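Local atomic coordinates of probable transcriptional regulator, TetR family protein (PDB entry 3BJB), a protein that probably binds operator DNA as a TetR-type dimer through an N-terminal helix-turn-helix and so regulates transcription. Residues K38-V43 with M120-S125; A72-Q77 with G136-A141; D79-G84 with V104-G109; D97-V102 with L197-L202; Q144-A149 with L165-W170. All coordinates share one frame; numbering follows the deposited sequence.

Contact 1 (K38-V43 with M120-S125)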
# COMPACT_ATOMS: atom_id res chain seq x y z
N LYS B 38 -19.03 7.24 4.50
CA LYS B 38 -19.19 5.81 4.20
C LYS B 38 -17.90 5.42 3.59
O LYS B 38 -17.26 6.25 2.95
CB LYS B 38 -20.30 5.55 3.18
CG LYS B 38 -21.20 6.74 2.87
CD LYS B 38 -22.43 6.41 2.00
CE LYS B 38 -23.46 7.60 2.10
NZ LYS B 38 -24.83 7.45 1.50
N GLU B 39 -17.51 4.17 3.81
CA GLU B 39 -16.46 3.50 3.03
C GLU B 39 -16.58 3.70 1.48
O GLU B 39 -17.65 4.11 0.96
CB GLU B 39 -16.50 2.02 3.38
CG GLU B 39 -17.89 1.48 3.09
CD GLU B 39 -18.05 0.03 3.48
OE1 GLU B 39 -17.23 -0.82 3.02
OE2 GLU B 39 -19.04 -0.24 4.24
N LEU B 40 -15.49 3.39 0.77
CA LEU B 40 -15.36 3.66 -0.68
C LEU B 40 -16.43 2.88 -1.44
O LEU B 40 -17.14 3.44 -2.27
CB LEU B 40 -13.96 3.25 -1.18
CG LEU B 40 -13.07 3.97 -2.21
CD1 LEU B 40 -12.13 2.97 -2.82
CD2 LEU B 40 -13.79 4.70 -3.26
N ALA B 41 -16.57 1.59 -1.14
CA ALA B 41 -17.55 0.71 -1.79
C ALA B 41 -18.98 1.25 -1.77
O ALA B 41 -19.78 0.94 -2.65
CB ALA B 41 -17.50 -0.69 -1.14
N ARG B 42 -19.27 2.08 -0.79
CA ARG B 42 -20.58 2.66 -0.65
C ARG B 42 -20.65 4.09 -1.17
O ARG B 42 -21.62 4.80 -0.91
CB ARG B 42 -20.97 2.58 0.82
CG ARG B 42 -21.28 1.14 1.28
CD ARG B 42 -21.62 1.04 2.77
NE ARG B 42 -22.87 1.74 3.07
CZ ARG B 42 -24.00 1.15 3.47
NH1 ARG B 42 -24.05 -0.17 3.64
NH2 ARG B 42 -25.07 1.89 3.71
N VAL B 43 -19.63 4.52 -1.92
CA VAL B 43 -19.62 5.87 -2.49
C VAL B 43 -19.94 5.82 -3.97
O VAL B 43 -19.18 5.28 -4.76
CB VAL B 43 -18.29 6.61 -2.27
CG1 VAL B 43 -18.35 7.99 -2.89
CG2 VAL B 43 -17.98 6.72 -0.78
N MSE B 120 -8.66 7.37 -0.26
CA MSE B 120 -7.68 8.00 -1.12
C MSE B 120 -6.50 7.10 -1.34
O MSE B 120 -5.99 7.00 -2.44
CB MSE B 120 -7.21 9.33 -0.57
CG MSE B 120 -8.32 10.37 -0.36
SE MSE B 120 -7.59 12.09 0.30
CE MSE B 120 -6.89 11.54 2.03
N ILE B 121 -6.04 6.49 -0.26
CA ILE B 121 -4.98 5.51 -0.27
C ILE B 121 -5.38 4.30 -1.15
O ILE B 121 -4.63 3.89 -2.05
CB ILE B 121 -4.66 5.05 1.17
CG1 ILE B 121 -4.35 6.25 2.10
CG2 ILE B 121 -3.60 3.94 1.21
CD1 ILE B 121 -2.97 6.82 2.00
N GLN B 122 -6.56 3.72 -0.93
CA GLN B 122 -6.87 2.54 -1.74
C GLN B 122 -6.93 2.91 -3.17
O GLN B 122 -6.42 2.17 -4.00
CB GLN B 122 -8.13 1.83 -1.34
CG GLN B 122 -7.92 1.04 -0.11
CD GLN B 122 -9.23 0.48 0.43
OE1 GLN B 122 -10.19 0.20 -0.33
NE2 GLN B 122 -9.27 0.28 1.76
N SER B 123 -7.50 4.06 -3.46
CA SER B 123 -7.58 4.56 -4.83
C SER B 123 -6.22 4.70 -5.49
O SER B 123 -6.06 4.32 -6.62
CB SER B 123 -8.33 5.88 -4.87
OG SER B 123 -9.72 5.64 -5.01
N THR B 124 -5.25 5.23 -4.78
CA THR B 124 -3.87 5.41 -5.30
C THR B 124 -3.06 4.10 -5.44
O THR B 124 -2.15 3.99 -6.27
CB THR B 124 -3.16 6.44 -4.42
OG1 THR B 124 -3.75 7.72 -4.68
CG2 THR B 124 -1.65 6.49 -4.67
N SER B 125 -3.42 3.11 -4.64
CA SER B 125 -2.88 1.77 -4.78
C SER B 125 -3.36 1.10 -6.06
O SER B 125 -2.54 0.66 -6.84
CB SER B 125 -3.24 0.91 -3.57
OG SER B 125 -2.59 1.41 -2.44
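Leu40 reaches from the loop 38-43 to helix 114-126, where the polar side chains of Gln122 and Ser123 receive it. All three meet at one methyl group: Leu40 CD1 lies 4.2 Å from Gln122 OE1 and, at the same 4.2 Å, from Ser123 OG. Neither approach is a hydrogen bond, since a methyl offers no usable donor, so the touch is van der Waals packing. Leucine suits the place because its branched end can span the gap between backbones whose nearest CA atoms, those of Leu40 and Gln122, are 8.6 Å apart. Gln122 sets its CG beside its own backbone N, anti to the carbonyl carbon (chi1 -76°), and then runs out extended, so that it and Leu40 slide past each other in opposite directions. A long amide tolerates this half-open position, and Gln122 also packs against Thr126 of the second subunit. Ser123 is buried, where its small side chain admits the leucine, and its hydroxyl is weakly bonded to Ala119 O on its own helix. Behind Leu40 the loop is held as a turn by Val43 N giving a bond of 2.7 Å to Leu40 O. Phe70 of helix 66-86 touches both Leu40 and Ser123 and supplies an apolar surface beside them. The loop joins helix 22-37 to the predicted helix-turn-helix, and the contact is therefore a small piece of the interface between DNA-binding domain and regulatory core in the TetR fold.

Contact 2 (A72-Q77 with G136-A141)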
# COMPACT_ATOMS: atom_id res chain seq x y z
N ALA B 72 -7.78 12.53 -7.80
CA ALA B 72 -7.86 13.99 -7.83
C ALA B 72 -8.13 14.56 -6.43
O ALA B 72 -7.66 15.65 -6.13
CB ALA B 72 -8.93 14.46 -8.82
N VAL B 73 -8.90 13.85 -5.60
CA VAL B 73 -9.15 14.32 -4.22
C VAL B 73 -7.84 14.31 -3.46
O VAL B 73 -7.50 15.29 -2.83
CB VAL B 73 -10.25 13.52 -3.46
CG1 VAL B 73 -10.11 13.71 -1.96
CG2 VAL B 73 -11.64 13.94 -3.88
N MSE B 74 -7.11 13.20 -3.54
CA MSE B 74 -5.77 13.07 -2.97
C MSE B 74 -4.78 14.20 -3.39
O MSE B 74 -4.12 14.80 -2.55
CB MSE B 74 -5.22 11.70 -3.34
CG MSE B 74 -3.77 11.49 -3.00
SE MSE B 74 -3.51 10.63 -1.28
CE MSE B 74 -4.04 12.08 -0.09
N VAL B 75 -4.70 14.48 -4.69
CA VAL B 75 -3.85 15.55 -5.23
C VAL B 75 -4.20 16.91 -4.64
O VAL B 75 -3.30 17.68 -4.23
CB VAL B 75 -3.92 15.57 -6.79
CG1 VAL B 75 -3.46 16.89 -7.38
CG2 VAL B 75 -3.14 14.40 -7.36
N ASP B 76 -5.51 17.21 -4.59
CA ASP B 76 -6.00 18.42 -3.91
C ASP B 76 -5.60 18.45 -2.42
O ASP B 76 -5.28 19.51 -1.88
CB ASP B 76 -7.53 18.53 -4.04
CG ASP B 76 -8.12 19.69 -3.23
OD1 ASP B 76 -7.89 20.88 -3.58
OD2 ASP B 76 -8.84 19.39 -2.25
N GLN B 77 -5.60 17.29 -1.78
CA GLN B 77 -5.34 17.20 -0.34
C GLN B 77 -3.87 17.23 -0.00
O GLN B 77 -3.48 17.64 1.09
CB GLN B 77 -5.99 15.94 0.23
CG GLN B 77 -7.49 16.09 0.31
CD GLN B 77 -7.89 16.78 1.57
OE1 GLN B 77 -7.50 16.33 2.67
NE2 GLN B 77 -8.65 17.87 1.45
N GLY B 136 0.30 9.71 -11.34
CA GLY B 136 1.66 10.27 -11.25
C GLY B 136 1.76 11.54 -10.41
O GLY B 136 2.54 11.59 -9.46
N LYS B 137 0.97 12.56 -10.77
CA LYS B 137 0.88 13.82 -10.03
C LYS B 137 1.05 13.75 -8.52
O LYS B 137 1.64 14.65 -7.94
CB LYS B 137 -0.45 14.51 -10.29
CG LYS B 137 -0.53 15.31 -11.56
CD LYS B 137 -1.55 16.45 -11.41
CE LYS B 137 -1.89 17.07 -12.76
NZ LYS B 137 -0.69 17.70 -13.37
N VAL B 138 0.53 12.71 -7.87
CA VAL B 138 0.60 12.67 -6.41
C VAL B 138 2.01 12.42 -5.91
O VAL B 138 2.45 13.05 -4.95
CB VAL B 138 -0.42 11.69 -5.73
CG1 VAL B 138 -1.76 11.65 -6.48
CG2 VAL B 138 0.19 10.27 -5.51
N ASP B 139 2.72 11.52 -6.56
CA ASP B 139 4.13 11.29 -6.27
C ASP B 139 4.90 12.59 -6.42
O ASP B 139 5.71 12.93 -5.56
CB ASP B 139 4.73 10.26 -7.22
CG ASP B 139 3.79 9.11 -7.51
OD1 ASP B 139 2.94 8.77 -6.62
OD2 ASP B 139 3.89 8.57 -8.65
N ARG B 140 4.62 13.31 -7.50
CA ARG B 140 5.28 14.56 -7.83
C ARG B 140 4.98 15.65 -6.81
O ARG B 140 5.89 16.33 -6.31
CB ARG B 140 4.88 15.04 -9.24
CG ARG B 140 5.50 14.26 -10.40
CD ARG B 140 5.31 15.03 -11.77
NE ARG B 140 3.88 15.13 -12.11
CZ ARG B 140 3.34 16.00 -12.96
NH1 ARG B 140 4.08 16.88 -13.64
NH2 ARG B 140 2.02 15.96 -13.16
N ALA B 141 3.70 15.79 -6.47
CA ALA B 141 3.27 16.87 -5.57
C ALA B 141 3.90 16.61 -4.24
O ALA B 141 4.35 17.53 -3.58
CB ALA B 141 1.77 16.93 -5.45
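Val138 turns its side chain from helix 134-150 onto Met74 and Val75 of helix 66-86. Its CB already lies 4.2 Å from Val75 CG2. From there CG1, anti to the carbonyl carbon and beside the backbone N (chi1 -36°), leads into the gap between the helices and ends against two partners. One is Met74 CG, at 4.0 Å, which it meets with the two side chains crossing at about a right angle. The other is Val75 CG2, modelled so close that the exact spacing is doubtful, although the methyls clearly abut. Short branched residues fit here because the backbones come near each other: the CA atoms of Val75 and Val138 are only 5.4 Å apart. The local axes approach to 9.3 Å and run nearly parallel, at 13°. Helix 66-86 is the long connecting helix of the TetR fold, leading from the DNA-binding domain into the regulatory core, and here a core helix lies along it. Val75 CG2 also touches Lys137 CB at 4.0 Å. Lysine suits this border, since its first methylene packs on the valine while the rest of the chain leads the ammonium away from the apolar surface. The selenomethionine Met74 holds CG anti to the backbone N (chi1 171°), which brings it against Val138, and bends further on, its flexible chain also touching Met120 and Thr124 of helix 114-126.

Contact 3 (D79-G84 with V104-G109). With SO4 (sulfate ion), chain N.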
# COMPACT_ATOMS: atom_id res chain seq x y z
N ASP B 79 -1.94 18.98 -2.08
CA ASP B 79 -1.68 20.39 -2.38
C ASP B 79 -2.02 21.25 -1.17
O ASP B 79 -1.30 22.20 -0.87
CB ASP B 79 -2.48 20.89 -3.59
CG ASP B 79 -1.97 20.34 -4.94
OD1 ASP B 79 -0.82 19.81 -5.01
OD2 ASP B 79 -2.73 20.46 -5.94
N ARG B 80 -3.09 20.87 -0.47
CA ARG B 80 -3.63 21.67 0.64
C ARG B 80 -2.74 21.60 1.87
O ARG B 80 -2.68 22.57 2.63
CB ARG B 80 -5.02 21.17 1.03
CG ARG B 80 -6.05 22.26 1.30
CD ARG B 80 -7.10 22.30 0.16
NE ARG B 80 -8.37 22.91 0.57
CZ ARG B 80 -9.43 22.26 1.07
NH1 ARG B 80 -9.40 20.94 1.25
NH2 ARG B 80 -10.52 22.94 1.40
N MSE B 81 -2.09 20.47 2.08
CA MSE B 81 -1.30 20.27 3.29
C MSE B 81 0.10 20.83 3.10
O MSE B 81 0.76 21.21 4.07
CB MSE B 81 -1.29 18.79 3.72
CG MSE B 81 -0.27 17.85 3.01
SE MSE B 81 1.55 17.90 3.82
CE MSE B 81 1.01 17.73 5.71
N GLY B 82 0.53 20.90 1.84
CA GLY B 82 1.76 21.58 1.46
C GLY B 82 1.67 23.06 1.78
O GLY B 82 2.61 23.65 2.33
N VAL B 83 0.53 23.67 1.42
CA VAL B 83 0.21 25.05 1.77
C VAL B 83 0.32 25.25 3.28
O VAL B 83 1.03 26.14 3.74
CB VAL B 83 -1.23 25.44 1.30
CG1 VAL B 83 -1.64 26.82 1.81
CG2 VAL B 83 -1.35 25.37 -0.21
N GLY B 84 -0.37 24.39 4.04
CA GLY B 84 -0.45 24.49 5.50
C GLY B 84 0.86 24.18 6.21
O GLY B 84 1.06 24.58 7.36
N VAL B 104 5.09 13.40 9.39
CA VAL B 104 4.35 13.40 10.66
C VAL B 104 3.05 14.21 10.55
O VAL B 104 1.98 13.75 10.99
CB VAL B 104 5.23 13.94 11.84
CG1 VAL B 104 4.40 14.23 13.09
CG2 VAL B 104 6.36 12.96 12.17
N ARG B 105 3.15 15.40 9.98
CA ARG B 105 1.99 16.21 9.68
C ARG B 105 0.96 15.53 8.78
O ARG B 105 -0.22 15.58 9.08
CB ARG B 105 2.43 17.50 8.99
CG ARG B 105 1.31 18.47 8.73
CD ARG B 105 0.87 19.10 10.02
NE ARG B 105 1.82 20.14 10.42
CZ ARG B 105 1.85 21.37 9.90
NH1 ARG B 105 0.97 21.74 8.96
NH2 ARG B 105 2.75 22.23 10.34
N ALA B 106 1.39 14.90 7.69
CA ALA B 106 0.47 14.21 6.79
C ALA B 106 -0.17 12.97 7.46
O ALA B 106 -1.39 12.78 7.40
CB ALA B 106 1.17 13.83 5.52
N THR B 107 0.66 12.15 8.10
CA THR B 107 0.19 10.97 8.80
C THR B 107 -0.92 11.38 9.76
O THR B 107 -1.99 10.73 9.82
CB THR B 107 1.32 10.32 9.61
OG1 THR B 107 2.48 10.07 8.77
CG2 THR B 107 0.85 9.03 10.21
N ARG B 108 -0.69 12.47 10.49
CA ARG B 108 -1.63 12.89 11.48
C ARG B 108 -2.93 13.33 10.88
O ARG B 108 -3.98 12.82 11.27
CB ARG B 108 -1.03 13.93 12.41
CG ARG B 108 -0.23 13.26 13.53
CD ARG B 108 0.55 14.30 14.27
NE ARG B 108 1.51 13.66 15.16
CZ ARG B 108 2.40 14.30 15.89
NH1 ARG B 108 3.20 13.61 16.68
NH2 ARG B 108 2.45 15.61 15.84
N GLY B 109 -2.88 14.21 9.89
CA GLY B 109 -4.10 14.66 9.20
C GLY B 109 -4.85 13.61 8.40
O GLY B 109 -6.05 13.71 8.27
S SO4 N . 5.28 16.02 18.68
O1 SO4 N . 4.20 15.06 18.51
O2 SO4 N . 5.52 16.20 20.11
O3 SO4 N . 6.49 15.49 18.04
O4 SO4 N . 4.87 17.30 18.11
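Arg105 directs its guanidinium at a backbone carbonyl, Gly84 O, close to the C-terminal end of helix 66-86. The bond from Arg105 NH1 to Gly84 O is weak, 3.3 Å long, though nearly straight at 170°, and the oxygen lies at the edge of the guanidinium, in its plane. The chain gets there by starting with CG anti to the backbone N (chi1 -175°) and then bending at chi2 and chi3, which folds it back toward the neighbouring helix. Arg105 NH2 is also weakly bonded to Ser88 O, so one planar group serves two main-chain acceptors. About one helical turn before Gly84, the selenomethionine Met81 bends so that its CE rests 3.9 Å from Ala106 CB; its placement against Arg105, modelled closer still, is doubtful. A small alanine admits the end of the selenomethionine between helices whose local axes pass 10.9 Å apart at 127°. Replacing Arg105 by a leucine is likely to leave the Gly84 and Ser88 carbonyls without this donor and the helix end without its nearby charge. On the same helix Arg108 NH1 is hydrogen-bonded to O1 of a sulfate, probably from the crystallisation liquor, at a modelled 2.5 Å that is unusually short, and forms a salt bridge to Glu188, while Val104 CG1 sits 3.4 Å above the Arg108 guanidinium plane. The chemistry at Gly84 implies a modest electrostatic tie, in which a positive group would probably be favoured by the carbonyl-rich end of the helix.

Contact 4 (D97-V102 with L197-L202)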
# COMPACT_ATOMS: atom_id res chain seq x y z
N ASP B 97 15.27 15.65 9.08
CA ASP B 97 14.32 16.12 10.06
C ASP B 97 13.11 16.87 9.49
O ASP B 97 11.95 16.63 9.88
CB ASP B 97 15.05 17.09 10.96
CG ASP B 97 14.52 17.08 12.33
OD1 ASP B 97 13.71 18.00 12.64
OD2 ASP B 97 14.92 16.13 13.07
N ALA B 98 13.38 17.81 8.59
CA ALA B 98 12.33 18.60 8.02
C ALA B 98 11.36 17.65 7.30
O ALA B 98 10.14 17.84 7.31
CB ALA B 98 12.89 19.64 7.08
N VAL B 99 11.93 16.61 6.71
CA VAL B 99 11.17 15.70 5.89
C VAL B 99 10.36 14.81 6.81
O VAL B 99 9.18 14.61 6.63
CB VAL B 99 12.10 14.90 4.95
CG1 VAL B 99 11.33 13.86 4.23
CG2 VAL B 99 12.78 15.85 3.93
N TYR B 100 11.00 14.35 7.86
CA TYR B 100 10.27 13.75 8.95
C TYR B 100 9.06 14.59 9.38
O TYR B 100 7.99 14.05 9.58
CB TYR B 100 11.18 13.53 10.14
CG TYR B 100 10.43 12.91 11.26
CD1 TYR B 100 9.84 11.65 11.08
CD2 TYR B 100 10.26 13.57 12.47
CE1 TYR B 100 9.13 11.05 12.09
CE2 TYR B 100 9.54 12.96 13.51
CZ TYR B 100 8.99 11.70 13.30
OH TYR B 100 8.26 11.06 14.28
N ASN B 101 9.24 15.90 9.54
CA ASN B 101 8.15 16.74 10.04
C ASN B 101 6.94 16.84 9.09
O ASN B 101 5.81 16.99 9.55
CB ASN B 101 8.62 18.16 10.41
CG ASN B 101 9.53 18.19 11.65
OD1 ASN B 101 10.49 18.97 11.69
ND2 ASN B 101 9.23 17.36 12.65
N VAL B 102 7.19 16.79 7.79
CA VAL B 102 6.08 16.82 6.85
C VAL B 102 5.30 15.51 6.89
O VAL B 102 4.05 15.50 6.83
CB VAL B 102 6.53 17.16 5.37
CG1 VAL B 102 7.62 18.17 5.33
CG2 VAL B 102 6.95 15.93 4.59
N LEU B 197 17.37 6.20 8.07
CA LEU B 197 18.00 5.19 7.27
C LEU B 197 18.05 5.62 5.81
O LEU B 197 19.15 5.70 5.21
CB LEU B 197 17.36 3.83 7.50
CG LEU B 197 17.73 3.33 8.90
CD1 LEU B 197 17.05 2.03 9.23
CD2 LEU B 197 19.27 3.21 9.12
N LEU B 198 16.87 5.94 5.25
CA LEU B 198 16.75 6.21 3.81
C LEU B 198 17.43 7.47 3.35
O LEU B 198 17.95 7.50 2.24
CB LEU B 198 15.31 6.22 3.33
CG LEU B 198 14.66 4.83 3.23
CD1 LEU B 198 13.14 4.83 3.29
CD2 LEU B 198 15.12 4.11 1.99
N LEU B 199 17.45 8.51 4.20
CA LEU B 199 17.94 9.83 3.77
C LEU B 199 19.32 10.26 4.27
O LEU B 199 19.61 11.45 4.32
CB LEU B 199 16.91 10.92 4.11
CG LEU B 199 15.46 10.71 3.72
CD1 LEU B 199 14.63 11.82 4.35
CD2 LEU B 199 15.29 10.68 2.20
N VAL B 200 20.18 9.29 4.59
CA VAL B 200 21.57 9.59 4.99
C VAL B 200 22.26 10.59 4.09
O VAL B 200 22.93 11.48 4.58
CB VAL B 200 22.49 8.35 5.05
CG1 VAL B 200 22.61 7.86 6.47
CG2 VAL B 200 22.04 7.25 4.08
N ASN B 201 22.08 10.46 2.77
CA ASN B 201 22.87 11.22 1.78
C ASN B 201 22.21 12.48 1.21
O ASN B 201 22.59 12.97 0.15
CB ASN B 201 23.32 10.27 0.66
CG ASN B 201 24.00 9.02 1.21
OD1 ASN B 201 25.04 9.11 1.88
ND2 ASN B 201 23.42 7.86 0.94
N LEU B 202 21.21 12.99 1.93
CA LEU B 202 20.45 14.16 1.50
C LEU B 202 21.21 15.51 1.63
O LEU B 202 21.24 16.11 2.71
CB LEU B 202 19.12 14.18 2.23
CG LEU B 202 17.96 14.49 1.29
CD1 LEU B 202 17.61 13.27 0.48
CD2 LEU B 202 16.77 14.93 2.08
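Leu199 O accepts two hydrogen bonds, one from Leu202 N at 3.3 Å and one from Gln96 NE2 of helix 95-111. The first closes a type I beta turn, Leu199 to Leu202, just where helix 184-198 gives out; the second ties that turn to the helix carrying Val99. Beneath these polar links the contact is aliphatic. Val99 points toward the turn, its CG1 3.9 Å and its CB 4.0 Å from Leu199 CD1, the two side chains crossing at a slant. With CG1 anti to the backbone N (chi1 173°), Val99 CG2 lies beside that N and faces Leu202 CD2 more loosely, at 4.5 Å. A valine's fork thus serves both leucines, and the turn suits them by bringing residues three apart to the same face; all three are buried. Asp97, a half-turn earlier on the helix, adds a salt bridge to Arg192. Around the cluster, Val99 also leans on helix 134-150, and helix 157-179 meets Leu199 through Leu163 and Leu202 through Asp159. Nearby, Leu198 packs on Leu198 of the second subunit, which places the turn beside the dimer interface.

Contact 5 (Q144-A149 with L165-W170)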
# COMPACT_ATOMS: atom_id res chain seq x y z
N GLN B 144 7.70 17.15 -4.08
CA GLN B 144 8.02 18.60 -4.01
C GLN B 144 7.77 19.28 -2.67
O GLN B 144 8.32 20.34 -2.41
CB GLN B 144 7.30 19.41 -5.09
CG GLN B 144 8.04 19.51 -6.38
CD GLN B 144 9.32 20.33 -6.28
OE1 GLN B 144 10.14 20.31 -7.20
NE2 GLN B 144 9.50 21.07 -5.19
N ILE B 145 6.91 18.72 -1.83
CA ILE B 145 6.68 19.30 -0.52
C ILE B 145 7.86 19.00 0.38
O ILE B 145 8.24 19.84 1.21
CB ILE B 145 5.40 18.78 0.12
CG1 ILE B 145 4.19 19.29 -0.67
CG2 ILE B 145 5.31 19.20 1.62
CD1 ILE B 145 2.88 18.70 -0.19
N MSE B 146 8.42 17.82 0.18
CA MSE B 146 9.51 17.30 0.98
C MSE B 146 10.81 17.94 0.54
O MSE B 146 11.61 18.39 1.37
CB MSE B 146 9.61 15.78 0.81
CG MSE B 146 8.33 15.02 1.13
SE MSE B 146 8.56 13.07 0.80
CE MSE B 146 9.02 12.55 2.61
N LEU B 147 11.00 17.98 -0.77
CA LEU B 147 12.10 18.70 -1.35
C LEU B 147 12.13 20.11 -0.79
O LEU B 147 13.15 20.55 -0.29
CB LEU B 147 12.02 18.68 -2.87
CG LEU B 147 13.05 17.86 -3.68
CD1 LEU B 147 14.06 17.03 -2.86
CD2 LEU B 147 12.39 17.01 -4.74
N ASP B 148 10.98 20.79 -0.78
CA ASP B 148 10.89 22.16 -0.31
C ASP B 148 11.15 22.25 1.18
O ASP B 148 11.89 23.12 1.65
CB ASP B 148 9.54 22.76 -0.69
CG ASP B 148 9.48 23.25 -2.15
OD1 ASP B 148 10.53 23.32 -2.83
OD2 ASP B 148 8.38 23.59 -2.62
N ALA B 149 10.55 21.34 1.93
CA ALA B 149 10.72 21.34 3.36
C ALA B 149 12.20 21.14 3.70
O ALA B 149 12.71 21.76 4.62
CB ALA B 149 9.86 20.27 4.02
N LEU B 165 11.62 5.85 -2.48
CA LEU B 165 11.61 4.81 -1.45
C LEU B 165 10.89 5.22 -0.13
O LEU B 165 10.18 4.41 0.46
CB LEU B 165 13.04 4.34 -1.16
CG LEU B 165 13.82 3.66 -2.31
CD1 LEU B 165 15.24 3.31 -1.86
CD2 LEU B 165 13.14 2.43 -2.80
N LEU B 166 11.08 6.46 0.32
CA LEU B 166 10.40 6.92 1.53
C LEU B 166 8.87 6.96 1.34
O LEU B 166 8.17 6.23 2.05
CB LEU B 166 10.95 8.25 2.02
CG LEU B 166 10.54 8.80 3.40
CD1 LEU B 166 10.81 7.84 4.55
CD2 LEU B 166 11.20 10.16 3.67
N VAL B 167 8.35 7.74 0.39
CA VAL B 167 6.87 7.83 0.29
C VAL B 167 6.25 6.47 0.05
O VAL B 167 5.09 6.23 0.38
CB VAL B 167 6.29 8.91 -0.71
CG1 VAL B 167 7.25 10.06 -0.94
CG2 VAL B 167 5.85 8.30 -2.02
N GLN B 168 7.05 5.56 -0.51
CA GLN B 168 6.61 4.19 -0.76
C GLN B 168 6.43 3.46 0.55
O GLN B 168 5.31 3.14 0.93
CB GLN B 168 7.52 3.43 -1.76
CG GLN B 168 6.87 3.22 -3.18
CD GLN B 168 5.30 3.13 -3.16
OE1 GLN B 168 4.71 2.03 -3.11
NE2 GLN B 168 4.63 4.30 -3.18
N LEU B 169 7.54 3.25 1.26
CA LEU B 169 7.52 2.83 2.65
C LEU B 169 6.46 3.56 3.51
O LEU B 169 5.87 2.97 4.40
CB LEU B 169 8.90 2.99 3.26
CG LEU B 169 9.10 2.72 4.75
CD1 LEU B 169 8.40 1.48 5.21
CD2 LEU B 169 10.58 2.55 4.97
N TRP B 170 6.22 4.83 3.22
CA TRP B 170 5.34 5.61 4.06
C TRP B 170 3.91 5.19 3.84
O TRP B 170 3.21 4.88 4.81
CB TRP B 170 5.52 7.09 3.78
CG TRP B 170 4.58 7.92 4.56
CD1 TRP B 170 4.59 8.13 5.90
CD2 TRP B 170 3.47 8.64 4.04
NE1 TRP B 170 3.56 8.93 6.26
CE2 TRP B 170 2.85 9.28 5.14
CE3 TRP B 170 2.93 8.82 2.76
CZ2 TRP B 170 1.72 10.08 5.01
CZ3 TRP B 170 1.80 9.62 2.61
CH2 TRP B 170 1.21 10.24 3.75
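Met146 places its CG anti to the carbonyl carbon, beside the backbone N (chi1 -55°), continues extended, and bends only at the selenium (chi3 95°), so that its end comes down on Leu166 and Val167. Leu166 answers with CG anti to its own backbone N (chi1 -170°), which carries CD2 toward the selenomethionine. The result is an apolar pair, Met146 CE 3.4 Å from Leu166 CD2 and 4.1 Å from Leu166 CG. One bond back, Met146 SE rests 3.7 Å from Val167 CG1, so the last two atoms of the chain each have a separate partner. Both partners meet the Met146 chain at a slant. A long, unbranched, polarisable residue suits the place, because the nearest CA atoms, those of Met146 and Val167, stand 9.9 Å apart. The two segments belong to the all-helical regulatory core of the TetR fold, in which helix 157-179 is probably one of the pair that, as in relatives, forms a four-helix bundle with its mates in the dimer. Another side of that helix packs on the second subunit, with Leu169 on Gln168 and Leu165 on Asp190 of that chain. On the inner side Leu103 of helix 95-111 touches both Met146 and Leu166, while Cys195 of helix 184-198 backs Leu166. Trp170, a turn beyond Leu166, is anchored by its NE1 to Thr107 OG1.

From the N terminus, contact 1 opens in the loop before the predicted helix-turn-helix and closes at helix 114-126. Contact 2 starts within that span but closes later, at helix 134-150, so the two cross; they touch through Met120 and Met74. Contact 3 lies wholly within both loops, joining the end of the connecting helix 66-86 to helix 95-111. Contact 4 runs from that same helix to the C-terminal turn and crosses contacts 1, 2 and 3. Contact 5 falls inside its span, after the first three have closed. Contacts 1 and 2 thus lead from the DNA-binding side into the core, while contacts 4 and 5, 8 Å apart between centres, bind its far end.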